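Local atomic coordinates of catalase (Corynebacterium glutamicum, PDB entry 4B7H), a protein that uses a haem group to break hydrogen peroxide down into water and oxygen, and is inhibited by nitric oxide. Residues A[119-131]-A[138-150]. Sequence-based numbering, arbitrary orientation.
With HEM (protoporphyrin IX containing Fe), chain E.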
loop_
_atom_site.group_PDB
_atom_site.type_symbol
_atom_site.label_atom_id
_atom_site.label_comp_id
_atom_site.label_asym_id
_atom_site.label_seq_id
_atom_site.Cartn_x
_atom_site.Cartn_y
_atom_site.Cartn_z
ATOM N N THR A 119 9.503 4.844 29.668
ATOM C CA THR A 119 9.104 5.071 31.061
ATOM C C THR A 119 8.115 6.221 31.275
ATOM O O THR A 119 7.984 6.741 32.391
ATOM C CB THR A 119 10.323 5.216 32.013
ATOM O OG1 THR A 119 11.119 6.341 31.621
ATOM C CG2 THR A 119 11.185 3.968 31.962
ATOM N N TRP A 120 7.403 6.614 30.222
ATOM C CA TRP A 120 6.185 7.387 30.430
ATOM C C TRP A 120 5.245 6.516 31.269
ATOM O O TRP A 120 5.237 5.295 31.111
ATOM C CB TRP A 120 5.494 7.700 29.100
ATOM C CG TRP A 120 6.015 8.896 28.382
ATOM C CD1 TRP A 120 7.006 9.740 28.796
ATOM C CD2 TRP A 120 5.564 9.393 27.118
ATOM N NE1 TRP A 120 7.197 10.731 27.868
ATOM C CE2 TRP A 120 6.331 10.536 26.821
ATOM C CE3 TRP A 120 4.596 8.972 26.202
ATOM C CZ2 TRP A 120 6.155 11.274 25.648
ATOM C CZ3 TRP A 120 4.422 9.704 25.032
ATOM C CH2 TRP A 120 5.197 10.842 24.767
ATOM N N ARG A 121 4.456 7.129 32.153
ATOM C CA ARG A 121 3.408 6.386 32.861
ATOM C C ARG A 121 2.447 5.797 31.836
ATOM O O ARG A 121 1.923 6.511 30.977
ATOM C CB ARG A 121 2.635 7.267 33.852
ATOM C CG ARG A 121 1.518 6.489 34.579
ATOM C CD ARG A 121 0.742 7.314 35.614
ATOM N NE ARG A 121 1.673 7.877 36.586
ATOM C CZ ARG A 121 2.204 7.207 37.607
ATOM N NH1 ARG A 121 1.844 5.953 37.860
ATOM N NH2 ARG A 121 3.076 7.811 38.406
ATOM N N ASP A 122 2.233 4.490 31.912
ATOM C CA ASP A 122 1.389 3.809 30.945
ATOM C C ASP A 122 1.228 2.370 31.371
ATOM O O ASP A 122 2.030 1.851 32.155
ATOM C CB ASP A 122 2.044 3.827 29.556
ATOM C CG ASP A 122 1.037 3.957 28.429
ATOM O OD1 ASP A 122 -0.188 3.830 28.682
ATOM O OD2 ASP A 122 1.473 4.191 27.276
ATOM N N VAL A 123 0.202 1.721 30.834
ATOM C CA VAL A 123 0.131 0.269 30.838
ATOM C C VAL A 123 1.324 -0.236 30.018
ATOM O O VAL A 123 1.759 0.441 29.066
ATOM C CB VAL A 123 -1.195 -0.205 30.189
ATOM C CG1 VAL A 123 -1.193 -1.707 29.949
ATOM C CG2 VAL A 123 -2.395 0.211 31.041
ATOM N N HIS A 124 1.864 -1.401 30.376
ATOM C CA HIS A 124 2.842 -2.055 29.514
ATOM C C HIS A 124 2.321 -3.352 28.942
ATOM O O HIS A 124 1.796 -4.213 29.658
ATOM C CB HIS A 124 4.166 -2.287 30.233
ATOM C CG HIS A 124 4.876 -1.018 30.555
ATOM N ND1 HIS A 124 5.885 -0.510 29.767
ATOM C CD2 HIS A 124 4.677 -0.119 31.545
ATOM C CE1 HIS A 124 6.300 0.636 30.280
ATOM N NE2 HIS A 124 5.586 0.893 31.363
ATOM N N GLY A 125 2.477 -3.489 27.633
ATOM C CA GLY A 125 2.119 -4.714 26.949
ATOM C C GLY A 125 3.045 -5.849 27.327
ATOM O O GLY A 125 4.229 -5.639 27.596
ATOM N N PHE A 126 2.499 -7.060 27.320
ATOM C CA PHE A 126 3.203 -8.261 27.747
ATOM C C PHE A 126 2.668 -9.364 26.830
ATOM O O PHE A 126 1.760 -10.118 27.192
ATOM C CB PHE A 126 2.865 -8.534 29.219
ATOM C CG PHE A 126 3.812 -9.472 29.925
ATOM C CD1 PHE A 126 3.897 -10.805 29.558
ATOM C CD2 PHE A 126 4.580 -9.027 30.994
ATOM C CE1 PHE A 126 4.761 -11.676 30.228
ATOM C CE2 PHE A 126 5.438 -9.899 31.681
ATOM C CZ PHE A 126 5.526 -11.220 31.295
ATOM N N ALA A 127 3.229 -9.442 25.624
ATOM C CA ALA A 127 2.641 -10.232 24.549
ATOM C C ALA A 127 3.504 -11.419 24.158
ATOM O O ALA A 127 4.606 -11.250 23.622
ATOM C CB ALA A 127 2.378 -9.344 23.341
ATOM N N LEU A 128 2.977 -12.618 24.391
ATOM C CA LEU A 128 3.717 -13.862 24.191
ATOM C C LEU A 128 3.227 -14.629 22.981
ATOM O O LEU A 128 2.024 -14.682 22.728
ATOM C CB LEU A 128 3.526 -14.757 25.413
ATOM C CG LEU A 128 4.163 -14.236 26.695
ATOM C CD1 LEU A 128 3.409 -14.761 27.897
ATOM C CD2 LEU A 128 5.632 -14.648 26.745
ATOM N N ARG A 129 4.162 -15.233 22.243
ATOM C CA ARG A 129 3.843 -16.259 21.254
ATOM C C ARG A 129 4.507 -17.557 21.659
ATOM O O ARG A 129 5.707 -17.577 21.948
ATOM C CB ARG A 129 4.376 -15.892 19.866
ATOM C CG ARG A 129 4.428 -17.105 18.915
ATOM C CD ARG A 129 4.501 -16.655 17.463
ATOM N NE ARG A 129 3.324 -15.851 17.160
ATOM C CZ ARG A 129 3.254 -14.931 16.204
ATOM N NH1 ARG A 129 4.299 -14.708 15.413
ATOM N NH2 ARG A 129 2.134 -14.235 16.042
ATOM N N PHE A 130 3.735 -18.636 21.664
ATOM C CA PHE A 130 4.284 -19.968 21.845
ATOM C C PHE A 130 4.207 -20.710 20.516
ATOM O O PHE A 130 3.124 -20.851 19.935
ATOM C CB PHE A 130 3.517 -20.707 22.944
ATOM C CG PHE A 130 3.500 -19.970 24.256
ATOM C CD1 PHE A 130 4.649 -19.890 25.027
ATOM C CD2 PHE A 130 2.350 -19.323 24.701
ATOM C CE1 PHE A 130 4.656 -19.197 26.227
ATOM C CE2 PHE A 130 2.348 -18.619 25.910
ATOM C CZ PHE A 130 3.503 -18.557 26.671
ATOM N N TYR A 131 5.364 -21.146 20.018
ATOM C CA TYR A 131 5.421 -21.857 18.743
ATOM C C TYR A 131 5.123 -23.331 19.003
ATOM O O TYR A 131 6.042 -24.150 19.096
ATOM C CB TYR A 131 6.793 -21.680 18.072
ATOM C CG TYR A 131 7.119 -20.244 17.660
ATOM C CD1 TYR A 131 7.686 -19.339 18.563
ATOM C CD2 TYR A 131 6.879 -19.803 16.361
ATOM C CE1 TYR A 131 7.991 -18.037 18.187
ATOM C CE2 TYR A 131 7.180 -18.494 15.969
ATOM C CZ TYR A 131 7.745 -17.618 16.886
ATOM O OH TYR A 131 8.046 -16.322 16.528
ATOM N N ASP A 138 -0.793 -17.378 20.818
ATOM C CA ASP A 138 -0.364 -16.104 21.381
ATOM C C ASP A 138 -1.234 -15.747 22.561
ATOM O O ASP A 138 -2.464 -15.840 22.477
ATOM C CB ASP A 138 -0.477 -14.959 20.360
ATOM C CG ASP A 138 0.422 -15.134 19.147
ATOM O OD1 ASP A 138 1.255 -16.065 19.106
ATOM O OD2 ASP A 138 0.293 -14.300 18.229
ATOM N N ILE A 139 -0.590 -15.349 23.654
ATOM C CA ILE A 139 -1.305 -14.723 24.763
ATOM C C ILE A 139 -0.844 -13.274 24.802
ATOM O O ILE A 139 0.252 -12.962 25.273
ATOM C CB ILE A 139 -1.073 -15.426 26.119
ATOM C CG1 ILE A 139 -1.459 -16.907 26.018
ATOM C CG2 ILE A 139 -1.880 -14.721 27.217
ATOM C CD1 ILE A 139 -1.201 -17.719 27.280
ATOM N N VAL A 140 -1.676 -12.405 24.244
ATOM C CA VAL A 140 -1.324 -11.009 24.082
ATOM C C VAL A 140 -1.869 -10.293 25.309
ATOM O O VAL A 140 -3.026 -9.844 25.340
ATOM C CB VAL A 140 -1.896 -10.456 22.754
ATOM C CG1 VAL A 140 -1.470 -9.011 22.540
ATOM C CG2 VAL A 140 -1.419 -11.327 21.586
ATOM N N GLY A 141 -1.034 -10.229 26.344
ATOM C CA GLY A 141 -1.465 -9.706 27.623
ATOM C C GLY A 141 -0.897 -8.340 27.943
ATOM O O GLY A 141 -0.298 -7.690 27.085
ATOM N N ASN A 142 -1.120 -7.898 29.178
ATOM C CA ASN A 142 -0.599 -6.632 29.694
ATOM C C ASN A 142 -0.034 -6.880 31.087
ATOM O O ASN A 142 -0.213 -7.966 31.643
ATOM C CB ASN A 142 -1.711 -5.577 29.789
ATOM C CG ASN A 142 -1.942 -4.819 28.486
ATOM O OD1 ASN A 142 -1.020 -4.601 27.694
ATOM N ND2 ASN A 142 -3.175 -4.382 28.281
ATOM N N ASN A 143 0.613 -5.870 31.663
ATOM C CA ASN A 143 1.126 -5.961 33.030
ATOM C C ASN A 143 0.074 -5.615 34.104
ATOM O O ASN A 143 0.428 -5.256 35.236
ATOM C CB ASN A 143 2.369 -5.080 33.195
ATOM C CG ASN A 143 2.039 -3.608 33.158
ATOM O OD1 ASN A 143 0.946 -3.217 32.741
ATOM N ND2 ASN A 143 2.975 -2.781 33.592
ATOM N N THR A 144 -1.205 -5.731 33.736
ATOM C CA THR A 144 -2.349 -5.523 34.624
ATOM C C THR A 144 -3.368 -6.644 34.425
ATOM O O THR A 144 -3.566 -7.121 33.297
ATOM C CB THR A 144 -3.063 -4.187 34.341
ATOM O OG1 THR A 144 -4.342 -4.194 34.985
ATOM C CG2 THR A 144 -3.255 -3.978 32.828
ATOM N N PRO A 145 -4.028 -7.069 35.515
ATOM C CA PRO A 145 -5.025 -8.141 35.446
ATOM C C PRO A 145 -6.369 -7.653 34.899
ATOM O O PRO A 145 -7.278 -8.461 34.701
ATOM C CB PRO A 145 -5.181 -8.553 36.916
ATOM C CG PRO A 145 -4.969 -7.255 37.646
ATOM C CD PRO A 145 -3.804 -6.636 36.906
ATOM N N THR A 146 -6.489 -6.352 34.647
ATOM C CA THR A 146 -7.756 -5.761 34.230
ATOM C C THR A 146 -7.516 -4.730 33.116
ATOM O O THR A 146 -6.416 -4.659 32.573
ATOM C CB THR A 146 -8.508 -5.175 35.466
ATOM O OG1 THR A 146 -9.824 -4.753 35.098
ATOM C CG2 THR A 146 -7.734 -4.016 36.094
ATOM N N PHE A 147 -8.533 -3.956 32.747
ATOM C CA PHE A 147 -8.362 -2.929 31.717
ATOM C C PHE A 147 -9.451 -1.876 31.863
ATOM O O PHE A 147 -10.341 -2.016 32.706
ATOM C CB PHE A 147 -8.387 -3.554 30.323
ATOM C CG PHE A 147 -7.714 -2.716 29.254
ATOM C CD1 PHE A 147 -6.347 -2.485 29.297
ATOM C CD2 PHE A 147 -8.443 -2.210 28.185
ATOM C CE1 PHE A 147 -5.711 -1.730 28.303
ATOM C CE2 PHE A 147 -7.820 -1.456 27.188
ATOM C CZ PHE A 147 -6.450 -1.227 27.245
ATOM N N PHE A 148 -9.383 -0.846 31.020
ATOM C CA PHE A 148 -10.174 0.369 31.181
ATOM C C PHE A 148 -11.638 0.251 30.766
ATOM O O PHE A 148 -12.444 1.115 31.124
ATOM C CB PHE A 148 -9.580 1.503 30.337
ATOM C CG PHE A 148 -8.140 1.833 30.649
ATOM C CD1 PHE A 148 -7.824 2.800 31.599
ATOM C CD2 PHE A 148 -7.105 1.220 29.945
ATOM C CE1 PHE A 148 -6.492 3.131 31.864
ATOM C CE2 PHE A 148 -5.769 1.549 30.206
ATOM C CZ PHE A 148 -5.471 2.506 31.161
ATOM N N LEU A 149 -11.973 -0.767 29.970
ATOM C CA LEU A 149 -13.283 -0.810 29.309
ATOM C C LEU A 149 -13.823 -2.221 29.253
ATOM O O LEU A 149 -13.063 -3.181 29.408
ATOM C CB LEU A 149 -13.186 -0.279 27.877
ATOM C CG LEU A 149 -12.651 1.133 27.648
ATOM C CD1 LEU A 149 -12.313 1.313 26.176
ATOM C CD2 LEU A 149 -13.652 2.192 28.128
ATOM N N ARG A 150 -15.133 -2.347 29.028
ATOM C CA ARG A 150 -15.762 -3.661 28.883
ATOM C C ARG A 150 -16.478 -3.834 27.545
ATOM O O ARG A 150 -17.222 -4.804 27.342
ATOM C CB ARG A 150 -16.714 -3.957 30.058
ATOM C CG ARG A 150 -17.904 -3.008 30.186
ATOM C CD ARG A 150 -18.752 -3.335 31.422
ATOM N NE ARG A 150 -18.027 -3.062 32.666
ATOM C CZ ARG A 150 -18.224 -2.012 33.465
ATOM N NH1 ARG A 150 -19.147 -1.095 33.178
ATOM N NH2 ARG A 150 -17.494 -1.888 34.568
HETATM C CHA HEM E . -1.799 -3.949 20.303
HETATM C CHB HEM E . -6.565 -3.765 19.422
HETATM C CHC HEM E . -7.388 -4.209 24.172
HETATM C CHD HEM E . -2.894 -5.864 24.660
HETATM C C1A HEM E . -3.006 -3.845 19.655
HETATM C C2A HEM E . -3.192 -3.711 18.223
HETATM C C3A HEM E . -4.513 -3.679 17.992
HETATM C C4A HEM E . -5.199 -3.778 19.258
HETATM C CMA HEM E . -5.243 -3.561 16.650
HETATM C CAA HEM E . -2.050 -3.644 17.184
HETATM C CBA HEM E . -1.664 -5.056 16.769
HETATM C CGA HEM E . -0.691 -5.081 15.620
HETATM O O1A HEM E . 0.198 -5.969 15.642
HETATM O O2A HEM E . -0.784 -4.246 14.684
HETATM C C1B HEM E . -7.218 -3.841 20.631
HETATM C C2B HEM E . -8.644 -3.730 20.837
HETATM C C3B HEM E . -8.863 -3.829 22.164
HETATM C C4B HEM E . -7.587 -4.031 22.813
HETATM C CMB HEM E . -9.663 -3.510 19.700
HETATM C CAB HEM E . -10.185 -3.805 22.956
HETATM C CBB HEM E . -11.343 -4.193 22.422
HETATM C C1C HEM E . -6.289 -4.867 24.695
HETATM C C2C HEM E . -6.220 -5.643 25.925
HETATM C C3C HEM E . -4.959 -6.095 26.042
HETATM C C4C HEM E . -4.219 -5.635 24.887
HETATM C CMC HEM E . -7.402 -5.860 26.901
HETATM C CAC HEM E . -4.325 -7.011 27.117
HETATM C CBC HEM E . -5.035 -7.921 27.806
HETATM C C1D HEM E . -2.188 -5.431 23.570
HETATM C C2D HEM E . -0.779 -5.608 23.439
HETATM C C3D HEM E . -0.424 -5.023 22.099
HETATM C C4D HEM E . -1.658 -4.553 21.529
HETATM C CMD HEM E . 0.174 -6.243 24.450
HETATM C CAD HEM E . 0.972 -4.996 21.495
HETATM C CBD HEM E . 1.289 -6.388 20.953
HETATM C CGD HEM E . 2.706 -6.319 20.467
HETATM O O1D HEM E . 2.944 -6.447 19.240
HETATM O O2D HEM E . 3.611 -6.111 21.315
HETATM N NA HEM E . -4.252 -3.892 20.263
HETATM N NB HEM E . -6.598 -4.021 21.849
HETATM N NC HEM E . -5.047 -4.890 24.082
HETATM N ND HEM E . -2.683 -4.798 22.434
HETATM FE FE HEM E . -4.630 -4.355 22.182
HETATM O O HOH W 1 1.905 -0.123 33.958
#
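Arg129 and Asp138 stand side by side as a non-hydrogen-bonded pair of an antiparallel hairpin, near its turn. Arg129 CB and CG pass Asp138 OD1 at 3.2 and 3.3 Å; CD lies over one face of the Tyr131 ring, near its rim, and the chain bends at chi3 (-60°), bringing the guanidinium side-on to the carboxylate. With CZ between them, NE donates to Asp138 OD1 at 2.8 Å and NH2 to Asp138 OD2 at 2.9 Å, each oxygen using its syn lone pair, the groups nearly coplanar. This two-point grip pairs buried charges and fixes both rotations. Backbone hydrogen bonds run both ways between Leu128 and Ile139 and between Phe126 and Gly141. On the same sheet face as Arg129, small Ala127 lies against Val140 (CB to CG1 3.9 Å), and Val140 CG1 rests on haem C2D at 3.6 Å. Gly125 suits its place: its CA is 3.5 Å from haem CMD, where a side chain would collide. Away from the turn, Asn143 OD1 accepts from His124 N at 3.1 Å, above the carbonyl plane, and ND2 donates to a water on Asp122 O. The hairpin belongs to the antiparallel beta barrel of the catalase fold and lines the haem pocket.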